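Local coordinates for protein cyclic UMP-AMP synthase (Rhodothermus marinus SG0.5JP17-172, PDB 6E0K) that makes the cyclic dinucleotide 3',3'-cUAMP from UTP and ATP, with magnesium, as the second messenger of a bacterial antiphage defence system, at residues A[8-11]-A[12-15]; A[168-171]-A[172-175]; A[185-188]-A[189-192]; A[245-248]-A[249-252]; A[265-268]-A[269-273]. One frame throughout, in Å; residues are numbered along the deposited sequence.

Interaction 1: A[8-11]-A[12-15]; sequences LERW and SHQG
The imidazole of His13 lies over the backbone of Arg10, whose CA sits 3.9 Å from the ring centroid and almost on the ring normal, a CH-pi contact; Arg10 O meets the same ring off-centre. The carboxylate of Glu9 comes to the NE2 end of the ring, folded back toward it by the bend at chi2. His13 NE2 donates to Glu9 OE1 over 2.9 Å, on the syn side, with carboxylate and ring planes 65° apart. The bond is bent (135°) and tilted from the ring plane; the nearby acid would probably favour the protonated imidazole. Ser12 gives its OG proton to Glu9 O at 2.7 Å, in the carbonyl plane and on a lone pair, while its N makes weak bonds to Leu8 O and Glu9 O. A straighter bond runs from His13 N to Arg10 O (3.1 Å, 166°). These bonds occupy the carbonyls of Leu8, Glu9 and Arg10 where the chain leaves the helix. Helix 5-11 ends here beside helix 186-202, where Arg191 binds Ser12 O and Asn195 binds Trp11 O; Leu8 packs against Phe231 and Phe235 of helix 231-244 and Trp283 of helix 269-285.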
loop_
_atom_site.group_PDB
_atom_site.type_symbol
_atom_site.label_atom_id
_atom_site.label_comp_id
_atom_site.label_asym_id
_atom_site.label_seq_id
_atom_site.Cartn_x
_atom_site.Cartn_y
_atom_site.Cartn_z
ATOM N N LEU A 8 0.607 -12.168 -20.993
ATOM C CA LEU A 8 -0.113 -11.394 -19.990
ATOM C C LEU A 8 -0.523 -12.272 -18.816
ATOM O O LEU A 8 -0.450 -11.842 -17.660
ATOM C CB LEU A 8 -1.337 -10.737 -20.621
ATOM C CG LEU A 8 -1.020 -9.797 -21.782
ATOM C CD1 LEU A 8 -2.320 -9.320 -22.409
ATOM C CD2 LEU A 8 -0.207 -8.606 -21.281
ATOM N N GLU A 9 -0.932 -13.513 -19.093
ATOM C CA GLU A 9 -1.339 -14.400 -18.006
ATOM C C GLU A 9 -0.161 -14.731 -17.096
ATOM O O GLU A 9 -0.309 -14.752 -15.869
ATOM C CB GLU A 9 -1.969 -15.676 -18.569
ATOM C CG GLU A 9 -2.778 -16.491 -17.540
ATOM C CD GLU A 9 -1.911 -17.343 -16.625
ATOM O OE1 GLU A 9 -0.799 -17.736 -17.037
ATOM O OE2 GLU A 9 -2.348 -17.620 -15.489
ATOM N N ARG A 10 1.019 -14.984 -17.668
ATOM C CA ARG A 10 2.202 -15.190 -16.832
ATOM C C ARG A 10 2.485 -13.969 -15.963
ATOM O O ARG A 10 2.802 -14.095 -14.771
ATOM C CB ARG A 10 3.417 -15.512 -17.711
ATOM C CG ARG A 10 3.475 -16.949 -18.193
ATOM C CD ARG A 10 4.871 -17.300 -18.710
ATOM N NE ARG A 10 5.252 -16.480 -19.856
ATOM C CZ ARG A 10 4.847 -16.713 -21.101
ATOM N NH1 ARG A 10 4.045 -17.736 -21.354
ATOM N NH2 ARG A 10 5.238 -15.920 -22.094
ATOM N N TRP A 11 2.374 -12.774 -16.545
ATOM C CA TRP A 11 2.590 -11.557 -15.779
ATOM C C TRP A 11 1.561 -11.380 -14.670
ATOM O O TRP A 11 1.840 -10.683 -13.686
ATOM C CB TRP A 11 2.557 -10.352 -16.721
ATOM C CG TRP A 11 3.807 -10.141 -17.528
ATOM C CD1 TRP A 11 5.044 -10.673 -17.301
ATOM C CD2 TRP A 11 3.929 -9.305 -18.680
ATOM N NE1 TRP A 11 5.935 -10.218 -18.255
ATOM C CE2 TRP A 11 5.271 -9.377 -19.112
ATOM C CE3 TRP A 11 3.032 -8.495 -19.386
ATOM C CZ2 TRP A 11 5.732 -8.695 -20.239
ATOM C CZ3 TRP A 11 3.494 -7.807 -20.502
ATOM C CH2 TRP A 11 4.833 -7.915 -20.914
ATOM N N SER A 12 0.386 -12.007 -14.788
ATOM C CA SER A 12 -0.623 -11.895 -13.740
ATOM C C SER A 12 -0.344 -12.781 -12.528
ATOM O O SER A 12 -1.074 -12.674 -11.537
ATOM C CB SER A 12 -2.013 -12.237 -14.286
ATOM O OG SER A 12 -2.197 -13.654 -14.364
ATOM N N HIS A 13 0.663 -13.653 -12.578
ATOM C CA HIS A 13 0.876 -14.573 -11.463
ATOM C C HIS A 13 1.286 -13.844 -10.188
ATOM O O HIS A 13 2.012 -12.849 -10.212
ATOM C CB HIS A 13 1.947 -15.596 -11.806
ATOM C CG HIS A 13 1.544 -16.538 -12.891
ATOM N ND1 HIS A 13 2.430 -17.419 -13.476
ATOM C CD2 HIS A 13 0.348 -16.751 -13.490
ATOM C CE1 HIS A 13 1.800 -18.121 -14.401
ATOM N NE2 HIS A 13 0.535 -17.742 -14.425
ATOM N N GLN A 14 0.847 -14.390 -9.061
ATOM C CA GLN A 14 1.237 -13.884 -7.757
ATOM C C GLN A 14 2.484 -14.606 -7.265
ATOM O O GLN A 14 2.628 -15.818 -7.446
ATOM C CB GLN A 14 0.092 -14.075 -6.764
ATOM C CG GLN A 14 0.265 -13.300 -5.450
ATOM C CD GLN A 14 -0.819 -13.602 -4.441
ATOM O OE1 GLN A 14 -1.809 -14.294 -4.737
ATOM N NE2 GLN A 14 -0.648 -13.078 -3.237
ATOM N N GLY A 15 3.392 -13.854 -6.652
ATOM C CA GLY A 15 4.482 -14.475 -5.929
ATOM C C GLY A 15 3.988 -15.267 -4.730
ATOM O O GLY A 15 2.878 -15.071 -4.214
#

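Interaction 2: A[168-171]-A[172-175]; sequences PKLH and YENG
With CG of Glu173 anti to its N (chi1 178°) and the chain straight through chi2, the carboxylate is carried back along the helix to Leu170, whose own CG stands beside its N (chi1 -68°). The two side chains run alongside each other in the same direction, and both carboxylate oxygens touch one methyl branch, with Leu170 CD2 4.0 Å from Glu173 OE1. This is van der Waals contact between a methyl and a charged group, without directional bonding. Asn174, one residue on, swings its amide over Leu170 O; ND2 comes to 3.2 Å from that oxygen at an angle too poor for a hydrogen bond, and donates instead to Gln253 O. Leu170 O is taken by the backbone, Asn174 N donating to it over 2.9 Å.

All of this is built on regular alpha-helical i to i+4 bonding in helix 168-181, which follows strand 162-166 of the mixed sheet. Tyr172 N to Pro168 O is 2.9 Å, Glu173 N to Lys169 O 2.9 Å and Gly175 N to His171 O 3.1 Å, each with an N-H...O angle of at least 160°. Pro168 stands in the first turn, close to Gln46, which binds UTP and ATP, and to Asn166, which binds UTP. The helix also sends out side chains on several sides: Lys169 NZ forms salt bridges with Glu42 and Glu151, His171 NE2 is bonded to Glu216, and the Tyr172 ring makes a cation-pi contact with Lys50.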
loop_
_atom_site.group_PDB
_atom_site.type_symbol
_atom_site.label_atom_id
_atom_site.label_comp_id
_atom_site.label_asym_id
_atom_site.label_seq_id
_atom_site.Cartn_x
_atom_site.Cartn_y
_atom_site.Cartn_z
ATOM N N PRO A 168 -4.412 1.898 5.993
ATOM C CA PRO A 168 -4.166 0.608 5.321
ATOM C C PRO A 168 -5.329 -0.365 5.410
ATOM O O PRO A 168 -5.536 -1.156 4.473
ATOM C CB PRO A 168 -2.926 0.068 6.045
ATOM C CG PRO A 168 -2.994 0.697 7.414
ATOM C CD PRO A 168 -3.545 2.078 7.178
ATOM N N LYS A 169 -6.096 -0.349 6.504
ATOM C CA LYS A 169 -7.224 -1.270 6.594
ATOM C C LYS A 169 -8.280 -0.949 5.545
ATOM O O LYS A 169 -8.886 -1.864 4.975
ATOM C CB LYS A 169 -7.835 -1.224 7.990
ATOM C CG LYS A 169 -6.881 -1.646 9.085
ATOM C CD LYS A 169 -7.588 -1.609 10.417
ATOM C CE LYS A 169 -6.671 -2.092 11.535
ATOM N NZ LYS A 169 -7.346 -1.996 12.864
ATOM N N LEU A 170 -8.533 0.340 5.298
ATOM C CA LEU A 170 -9.502 0.712 4.273
ATOM C C LEU A 170 -8.965 0.431 2.880
ATOM O O LEU A 170 -9.722 0.012 1.994
ATOM C CB LEU A 170 -9.879 2.184 4.394
ATOM C CG LEU A 170 -10.675 2.496 5.652
ATOM C CD1 LEU A 170 -10.948 3.986 5.705
ATOM C CD2 LEU A 170 -11.959 1.705 5.649
ATOM N N HIS A 171 -7.670 0.666 2.664
ATOM C CA HIS A 171 -7.041 0.264 1.405
ATOM C C HIS A 171 -7.298 -1.216 1.131
ATOM O O HIS A 171 -7.734 -1.589 0.037
ATOM C CB HIS A 171 -5.539 0.567 1.449
ATOM C CG HIS A 171 -4.804 0.192 0.198
ATOM N ND1 HIS A 171 -4.513 1.100 -0.794
ATOM C CD2 HIS A 171 -4.297 -0.996 -0.218
ATOM C CE1 HIS A 171 -3.865 0.492 -1.773
ATOM N NE2 HIS A 171 -3.716 -0.778 -1.444
ATOM N N TYR A 172 -7.067 -2.066 2.134
ATOM C CA TYR A 172 -7.281 -3.501 1.956
ATOM C C TYR A 172 -8.749 -3.824 1.710
ATOM O O TYR A 172 -9.095 -4.565 0.780
ATOM C CB TYR A 172 -6.763 -4.266 3.177
ATOM C CG TYR A 172 -7.167 -5.704 3.115
ATOM C CD1 TYR A 172 -6.592 -6.547 2.179
ATOM C CD2 TYR A 172 -8.138 -6.219 3.963
ATOM C CE1 TYR A 172 -6.960 -7.872 2.103
ATOM C CE2 TYR A 172 -8.510 -7.545 3.895
ATOM C CZ TYR A 172 -7.921 -8.362 2.945
ATOM O OH TYR A 172 -8.272 -9.692 2.855
ATOM N N GLU A 173 -9.629 -3.280 2.550
ATOM C CA GLU A 173 -11.055 -3.564 2.464
ATOM C C GLU A 173 -11.612 -3.197 1.093
ATOM O O GLU A 173 -12.373 -3.959 0.486
ATOM C CB GLU A 173 -11.745 -2.772 3.574
ATOM C CG GLU A 173 -13.221 -2.861 3.682
ATOM C CD GLU A 173 -13.713 -1.989 4.823
ATOM O OE1 GLU A 173 -14.572 -1.106 4.595
ATOM O OE2 GLU A 173 -13.188 -2.174 5.941
ATOM N N ASN A 174 -11.246 -2.020 0.593
ATOM C CA ASN A 174 -11.812 -1.567 -0.677
ATOM C C ASN A 174 -11.246 -2.345 -1.858
ATOM O O ASN A 174 -11.962 -2.606 -2.836
ATOM C CB ASN A 174 -11.566 -0.075 -0.840
ATOM C CG ASN A 174 -12.356 0.742 0.161
ATOM O OD1 ASN A 174 -13.406 0.306 0.649
ATOM N ND2 ASN A 174 -11.861 1.923 0.474
ATOM N N GLY A 175 -9.965 -2.700 -1.799
ATOM C CA GLY A 175 -9.398 -3.535 -2.850
ATOM C C GLY A 175 -10.015 -4.921 -2.876
ATOM O O GLY A 175 -10.250 -5.490 -3.948
#

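Interaction 3: A[185-188]-A[189-192]; sequences WYKP and TIRM
Ile190 lays its terminal methyl over one face of the Tyr186 ring, the two side chains crossing at a slant. CD1 is 3.5 Å from Tyr186 CZ and sits 23° off the ring normal, displaced toward the hydroxyl end, a CH-pi contact. Lys187 runs beside Ile190 in the same direction, its CD 4.0 Å from Ile190 CD1, so ring and lysine methylene meet the methyl from two adjacent directions. Arg191 turns differently: bent at chi3 (-55°), it folds back so that one guanidinium face lies over Pro188 CA, with Arg191 NH2 3.6 Å from that atom.

The frame is the backbone near the start of helix 186-202, where i to i+4 bonds join 186-188 to 190-192 and Pro188, which has no N-H to offer, is accommodated. Trp185 O is gripped twice by Thr189, through its N at 3.0 Å and its OG1 at 2.7 Å, which reach the oxygen from opposite faces of its plane. The hydroxyl also lies at the edge of the Trp185 ring. Partners beyond the turn hold the polar ends: Arg191 NE binds Ser12 O and NH1 binds Ser52 O, Tyr186 OH binds Gln253, and Lys187 NZ binds Asn51 O. Leu219 of helix 212-220 packs on both Tyr186 and Ile190, and Lys194, an ATP-binding residue of this same helix, lies close to the Ile190 side chain.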
loop_
_atom_site.group_PDB
_atom_site.type_symbol
_atom_site.label_atom_id
_atom_site.label_comp_id
_atom_site.label_asym_id
_atom_site.label_seq_id
_atom_site.Cartn_x
_atom_site.Cartn_y
_atom_site.Cartn_z
ATOM N N TRP A 185 -10.914 -10.531 -10.970
ATOM C CA TRP A 185 -9.971 -10.079 -11.981
ATOM C C TRP A 185 -9.135 -8.883 -11.546
ATOM O O TRP A 185 -8.090 -8.627 -12.154
ATOM C CB TRP A 185 -10.710 -9.703 -13.269
ATOM C CG TRP A 185 -11.032 -10.892 -14.133
ATOM C CD1 TRP A 185 -12.115 -11.725 -14.021
ATOM C CD2 TRP A 185 -10.253 -11.391 -15.221
ATOM N NE1 TRP A 185 -12.063 -12.701 -14.991
ATOM C CE2 TRP A 185 -10.931 -12.517 -15.741
ATOM C CE3 TRP A 185 -9.056 -10.988 -15.820
ATOM C CZ2 TRP A 185 -10.443 -13.249 -16.818
ATOM C CZ3 TRP A 185 -8.577 -11.712 -16.898
ATOM C CH2 TRP A 185 -9.271 -12.829 -17.387
ATOM N N TYR A 186 -9.575 -8.136 -10.530
ATOM C CA TYR A 186 -8.879 -6.899 -10.183
ATOM C C TYR A 186 -7.439 -7.157 -9.739
ATOM O O TYR A 186 -6.503 -6.532 -10.247
ATOM C CB TYR A 186 -9.669 -6.151 -9.102
ATOM C CG TYR A 186 -9.011 -4.879 -8.606
ATOM C CD1 TYR A 186 -8.627 -3.879 -9.502
ATOM C CD2 TYR A 186 -8.793 -4.661 -7.246
ATOM C CE1 TYR A 186 -8.035 -2.717 -9.054
ATOM C CE2 TYR A 186 -8.196 -3.502 -6.791
ATOM C CZ TYR A 186 -7.821 -2.527 -7.711
ATOM O OH TYR A 186 -7.218 -1.384 -7.242
ATOM N N LYS A 187 -7.231 -8.084 -8.811
ATOM C CA LYS A 187 -5.868 -8.268 -8.314
ATOM C C LYS A 187 -4.954 -8.896 -9.368
ATOM O O LYS A 187 -3.814 -8.443 -9.519
ATOM C CB LYS A 187 -5.868 -9.097 -7.022
ATOM C CG LYS A 187 -6.659 -8.440 -5.906
ATOM C CD LYS A 187 -6.177 -7.042 -5.609
ATOM C CE LYS A 187 -6.935 -6.453 -4.424
ATOM N NZ LYS A 187 -6.778 -7.287 -3.192
ATOM N N PRO A 188 -5.382 -9.921 -10.122
ATOM C CA PRO A 188 -4.522 -10.389 -11.224
ATOM C C PRO A 188 -4.190 -9.292 -12.213
ATOM O O PRO A 188 -3.088 -9.287 -12.776
ATOM C CB PRO A 188 -5.347 -11.508 -11.883
ATOM C CG PRO A 188 -6.253 -12.004 -10.772
ATOM C CD PRO A 188 -6.576 -10.774 -9.954
ATOM N N THR A 189 -5.116 -8.358 -12.442
ATOM C CA THR A 189 -4.841 -7.281 -13.385
ATOM C C THR A 189 -3.778 -6.337 -12.837
ATOM O O THR A 189 -2.883 -5.909 -13.575
ATOM C CB THR A 189 -6.138 -6.530 -13.715
ATOM O OG1 THR A 189 -7.033 -7.434 -14.383
ATOM C CG2 THR A 189 -5.855 -5.355 -14.652
ATOM N N ILE A 190 -3.851 -6.005 -11.544
ATOM C CA ILE A 190 -2.792 -5.213 -10.927
ATOM C C ILE A 190 -1.447 -5.891 -11.122
ATOM O O ILE A 190 -0.455 -5.255 -11.500
ATOM C CB ILE A 190 -3.075 -4.995 -9.434
ATOM C CG1 ILE A 190 -4.273 -4.062 -9.239
ATOM C CG2 ILE A 190 -1.842 -4.419 -8.747
ATOM C CD1 ILE A 190 -4.695 -4.004 -7.765
ATOM N N ARG A 191 -1.395 -7.198 -10.870
ATOM C CA ARG A 191 -0.119 -7.896 -10.978
ATOM C C ARG A 191 0.376 -7.918 -12.414
ATOM O O ARG A 191 1.575 -7.752 -12.658
ATOM C CB ARG A 191 -0.242 -9.317 -10.419
ATOM C CG ARG A 191 -0.603 -9.296 -8.923
ATOM C CD ARG A 191 -0.492 -10.676 -8.277
ATOM N NE ARG A 191 -1.287 -11.675 -8.988
ATOM C CZ ARG A 191 -2.457 -12.161 -8.573
ATOM N NH1 ARG A 191 -2.988 -11.782 -7.416
ATOM N NH2 ARG A 191 -3.090 -13.063 -9.329
ATOM N N MET A 192 -0.537 -8.115 -13.371
ATOM C CA MET A 192 -0.179 -8.050 -14.787
ATOM C C MET A 192 0.495 -6.725 -15.122
ATOM O O MET A 192 1.562 -6.700 -15.741
ATOM C CB MET A 192 -1.425 -8.239 -15.644
ATOM C CG MET A 192 -1.130 -8.123 -17.147
ATOM S SD MET A 192 -2.633 -8.032 -18.134
ATOM C CE MET A 192 -3.263 -6.409 -17.685
#

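Interaction 4: A[245-248]-A[249-252]; sequences ADLS and KFRC
The apolar contacts gather on the Phe250 ring. Leu247 CA lies over one face, 4.0 Å from the centroid and 17° off the normal, a CH-pi contact, while the leucine side chain slants past the rim and brings CD2 to 3.6 Å from Phe250 CE2. Ala245 CB approaches the far end of the ring, at CZ (4.2 Å). One polar atom joins them, Asp246 O, set obliquely to the ring near CE1.

Among the hydrogen bonds, Phe250 N donates to Leu247 O over 3.0 Å, nearly straight (165°) although from above the carbonyl plane, closing a type I beta turn. Asp246 OD1 takes two protons from Ser248, one from N (3.0 Å) and one from OG (2.8 Å), both from the same face of the carboxylate. The serine hydroxyl can join in because chi1 of 69° tucks OG between N and the carbonyl carbon, over its own backbone. The paired bonds together restrict the rotation of the carboxylate on this exposed side.

Water is the third kind: one molecule lies within hydrogen-bonding distance of Ser248 O and of Phe250 O (2.7 Å), spanning the turn. Phe250 reaches inward to Trp241 and Leu242 of helix 231-244 and Leu218 of helix 212-220, while Leu247 lies on Ala272 of helix 269-285. The aspartate oxygen accepting from the backbone N two residues on is the mark of an Asx turn, here in the loop following helix 231-244.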
loop_
_atom_site.group_PDB
_atom_site.type_symbol
_atom_site.label_atom_id
_atom_site.label_comp_id
_atom_site.label_asym_id
_atom_site.label_seq_id
_atom_site.Cartn_x
_atom_site.Cartn_y
_atom_site.Cartn_z
ATOM N N ALA A 245 -9.763 9.331 -19.515
ATOM C CA ALA A 245 -10.367 9.720 -18.252
ATOM C C ALA A 245 -9.833 11.064 -17.773
ATOM O O ALA A 245 -8.750 11.511 -18.162
ATOM C CB ALA A 245 -10.115 8.657 -17.184
ATOM N N ASP A 246 -10.623 11.709 -16.917
ATOM C CA ASP A 246 -10.175 12.883 -16.173
ATOM C C ASP A 246 -9.543 12.371 -14.891
ATOM O O ASP A 246 -10.238 11.955 -13.964
ATOM C CB ASP A 246 -11.339 13.829 -15.897
ATOM C CG ASP A 246 -10.936 15.047 -15.072
ATOM O OD1 ASP A 246 -9.758 15.170 -14.682
ATOM O OD2 ASP A 246 -11.815 15.905 -14.821
ATOM N N LEU A 247 -8.210 12.388 -14.846
ATOM C CA LEU A 247 -7.485 11.839 -13.710
ATOM C C LEU A 247 -7.575 12.711 -12.466
ATOM O O LEU A 247 -7.288 12.220 -11.368
ATOM C CB LEU A 247 -6.010 11.660 -14.072
ATOM C CG LEU A 247 -5.678 10.868 -15.336
ATOM C CD1 LEU A 247 -4.166 10.851 -15.528
ATOM C CD2 LEU A 247 -6.226 9.453 -15.234
ATOM N N SER A 248 -7.963 13.984 -12.619
ATOM C CA SER A 248 -7.674 14.982 -11.592
ATOM C C SER A 248 -8.367 14.675 -10.272
ATOM O O SER A 248 -7.828 15.000 -9.207
ATOM C CB SER A 248 -8.063 16.378 -12.092
ATOM O OG SER A 248 -9.471 16.517 -12.207
ATOM N N LYS A 249 -9.540 14.043 -10.308
ATOM C CA LYS A 249 -10.281 13.748 -9.087
ATOM C C LYS A 249 -10.133 12.300 -8.634
ATOM O O LYS A 249 -10.923 11.845 -7.799
ATOM C CB LYS A 249 -11.768 14.074 -9.256
ATOM C CG LYS A 249 -12.096 15.505 -9.667
ATOM C CD LYS A 249 -13.604 15.743 -9.583
ATOM C CE LYS A 249 -13.991 17.134 -10.057
ATOM N NZ LYS A 249 -15.333 17.541 -9.541
ATOM N N PHE A 250 -9.149 11.566 -9.153
ATOM C CA PHE A 250 -8.949 10.193 -8.693
ATOM C C PHE A 250 -8.632 10.178 -7.207
ATOM O O PHE A 250 -7.894 11.027 -6.697
ATOM C CB PHE A 250 -7.815 9.497 -9.452
ATOM C CG PHE A 250 -8.217 8.929 -10.792
ATOM C CD1 PHE A 250 -9.375 9.346 -11.433
ATOM C CD2 PHE A 250 -7.428 7.962 -11.400
ATOM C CE1 PHE A 250 -9.724 8.826 -12.675
ATOM C CE2 PHE A 250 -7.771 7.434 -12.628
ATOM C CZ PHE A 250 -8.921 7.861 -13.267
ATOM N N ARG A 251 -9.195 9.200 -6.517
ATOM C CA ARG A 251 -8.984 9.013 -5.095
ATOM C C ARG A 251 -8.152 7.760 -4.899
ATOM O O ARG A 251 -8.198 6.833 -5.709
ATOM C CB ARG A 251 -10.319 8.883 -4.362
ATOM C CG ARG A 251 -11.229 10.074 -4.569
ATOM C CD ARG A 251 -10.813 11.199 -3.665
ATOM N NE ARG A 251 -11.254 10.946 -2.299
ATOM C CZ ARG A 251 -10.905 11.679 -1.249
ATOM N NH1 ARG A 251 -10.089 12.718 -1.395
ATOM N NH2 ARG A 251 -11.369 11.365 -0.044
ATOM N N CYS A 252 -7.374 7.744 -3.826
ATOM C CA CYS A 252 -6.645 6.539 -3.479
ATOM C C CYS A 252 -7.613 5.417 -3.126
ATOM O O CYS A 252 -8.785 5.643 -2.817
ATOM C CB CYS A 252 -5.697 6.810 -2.315
ATOM S SG CYS A 252 -4.291 7.840 -2.836
HETATM O O HOH W 1 -6.264 13.090 -7.292
#

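Interaction 5: A[265-268]-A[269-273]; sequences EQWS and EEKAR
The backbone passes from an extended loop at Gln266-Ser268 directly into helix 269-285, with Ser268 at the N-cap. Ala272 N donates to Ser268 O at 3.0 Å, nearly straight and in the carbonyl plane, and Arg273 N to Glu269 O follows as the next helical bond. Ser268 OG accepts from Lys271 N over 3.1 Å (156°), the capping bond. Its chi1 of 79° holds the hydroxyl between N and the carbonyl carbon, where it faces the first turn and also touches Lys271 CG at 3.2 Å.

Beside the cap, the Trp267 indole lies against the outside of that turn. Lys271 C and Ala272 N stand above one face of the ring system, toward its rim, and Ala272 CB meets CZ3 at 3.8 Å, an off-centre CH-pi contact. Lys271 crosses the indole at a slant, its CB 3.3 Å from Trp267 NE1. Beyond that the lysine bends away and its NZ forms a salt bridge with Asp208. Trp267 also stacks with Phe214 of helix 212-220.

Glu265, two residues before the indole, binds ATP. The chemistry pairs a polar cap with an aromatic cover: the hydroxyl accepts from a backbone N-H in the first turn, as N-cap side chains do, and the indole shields the carbons of that turn.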
loop_
_atom_site.group_PDB
_atom_site.type_symbol
_atom_site.label_atom_id
_atom_site.label_comp_id
_atom_site.label_asym_id
_atom_site.label_seq_id
_atom_site.Cartn_x
_atom_site.Cartn_y
_atom_site.Cartn_z
ATOM N N GLU A 265 3.723 12.374 -1.081
ATOM C CA GLU A 265 2.766 11.312 -0.791
ATOM C C GLU A 265 1.817 11.052 -1.959
ATOM O O GLU A 265 1.124 10.029 -1.976
ATOM C CB GLU A 265 1.957 11.671 0.461
ATOM C CG GLU A 265 2.765 11.746 1.763
ATOM C CD GLU A 265 3.734 12.923 1.813
ATOM O OE1 GLU A 265 3.440 13.975 1.203
ATOM O OE2 GLU A 265 4.797 12.790 2.459
ATOM N N GLN A 266 1.758 11.959 -2.924
ATOM C CA GLN A 266 0.862 11.854 -4.059
ATOM C C GLN A 266 1.661 11.644 -5.336
ATOM O O GLN A 266 2.858 11.941 -5.406
ATOM C CB GLN A 266 0.003 13.117 -4.173
ATOM C CG GLN A 266 -0.755 13.391 -2.892
ATOM C CD GLN A 266 -1.350 14.765 -2.861
ATOM O OE1 GLN A 266 -0.639 15.764 -2.967
ATOM N NE2 GLN A 266 -2.666 14.832 -2.723
ATOM N N TRP A 267 0.974 11.137 -6.348
ATOM C CA TRP A 267 1.558 10.947 -7.664
ATOM C C TRP A 267 1.348 12.225 -8.472
ATOM O O TRP A 267 0.909 13.253 -7.949
ATOM C CB TRP A 267 0.933 9.731 -8.340
ATOM C CG TRP A 267 1.841 9.003 -9.294
ATOM C CD1 TRP A 267 3.191 9.149 -9.417
ATOM C CD2 TRP A 267 1.454 7.993 -10.235
ATOM N NE1 TRP A 267 3.671 8.295 -10.387
ATOM C CE2 TRP A 267 2.625 7.576 -10.903
ATOM C CE3 TRP A 267 0.229 7.402 -10.578
ATOM C CZ2 TRP A 267 2.608 6.587 -11.898
ATOM C CZ3 TRP A 267 0.209 6.419 -11.557
ATOM C CH2 TRP A 267 1.398 6.024 -12.210
ATOM N N SER A 268 1.659 12.187 -9.760
ATOM C CA SER A 268 1.350 13.298 -10.640
ATOM C C SER A 268 0.651 12.762 -11.877
ATOM O O SER A 268 0.901 11.633 -12.311
ATOM C CB SER A 268 2.605 14.096 -11.018
ATOM O OG SER A 268 3.356 13.457 -12.037
ATOM N N GLU A 269 -0.276 13.561 -12.407
ATOM C CA GLU A 269 -0.974 13.156 -13.621
ATOM C C GLU A 269 0.009 12.919 -14.755
ATOM O O GLU A 269 -0.175 12.003 -15.564
ATOM C CB GLU A 269 -1.992 14.213 -14.037
ATOM C CG GLU A 269 -3.153 14.368 -13.076
ATOM C CD GLU A 269 -4.219 15.262 -13.648
ATOM O OE1 GLU A 269 -4.479 15.151 -14.865
ATOM O OE2 GLU A 269 -4.776 16.090 -12.893
ATOM N N GLU A 270 1.068 13.722 -14.825
ATOM C CA GLU A 270 2.027 13.542 -15.906
ATOM C C GLU A 270 2.746 12.204 -15.793
ATOM O O GLU A 270 3.007 11.546 -16.810
ATOM C CB GLU A 270 3.026 14.696 -15.924
ATOM C CG GLU A 270 3.854 14.733 -17.185
ATOM C CD GLU A 270 3.036 15.064 -18.434
ATOM O OE1 GLU A 270 1.863 15.508 -18.309
ATOM O OE2 GLU A 270 3.563 14.873 -19.547
ATOM N N LYS A 271 3.062 11.769 -14.568
ATOM C CA LYS A 271 3.671 10.449 -14.396
ATOM C C LYS A 271 2.696 9.338 -14.765
ATOM O O LYS A 271 3.096 8.320 -15.350
ATOM C CB LYS A 271 4.155 10.258 -12.953
ATOM C CG LYS A 271 5.385 11.091 -12.582
ATOM C CD LYS A 271 6.627 10.604 -13.313
ATOM C CE LYS A 271 7.854 11.436 -12.961
ATOM N NZ LYS A 271 8.406 11.063 -11.639
ATOM N N ALA A 272 1.414 9.504 -14.419
ATOM C CA ALA A 272 0.414 8.520 -14.824
ATOM C C ALA A 272 0.288 8.454 -16.343
ATOM O O ALA A 272 0.201 7.365 -16.917
ATOM C CB ALA A 272 -0.939 8.845 -14.187
ATOM N N ARG A 273 0.263 9.613 -17.012
ATOM C CA ARG A 273 0.204 9.617 -18.475
ATOM C C ARG A 273 1.433 8.957 -19.084
ATOM O O ARG A 273 1.347 8.305 -20.133
ATOM C CB ARG A 273 0.069 11.050 -18.986
ATOM C CG ARG A 273 -1.160 11.750 -18.481
ATOM C CD ARG A 273 -2.373 11.242 -19.184
ATOM N NE ARG A 273 -3.541 12.067 -18.888
ATOM C CZ ARG A 273 -4.787 11.625 -18.970
ATOM N NH1 ARG A 273 -5.012 10.363 -19.330
ATOM N NH2 ARG A 273 -5.797 12.433 -18.677
#

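Interaction 3 is the most buried of the five; interactions 1, 2, 4 and 5 each mix buried with exposed residues. Interaction 1 touches interaction 3 through Ser12 O and Arg191 NE, bringing helix 5-11 to helix 186-202. Interactions 4 and 5 meet where Ala245 O bonds Arg273 NH2 and Leu247 lies on the arginine, so loop and helix 269-285 are held together. Interactions 2 and 3, on consecutive helices, meet at Gly175 O beside Lys187. The chemistry follows position: a His-carboxylate pair at a helix end, regular bonding in the first turns of a helix, methyl-ring packing in the core, and Asx turn and N-cap where loops begin or end.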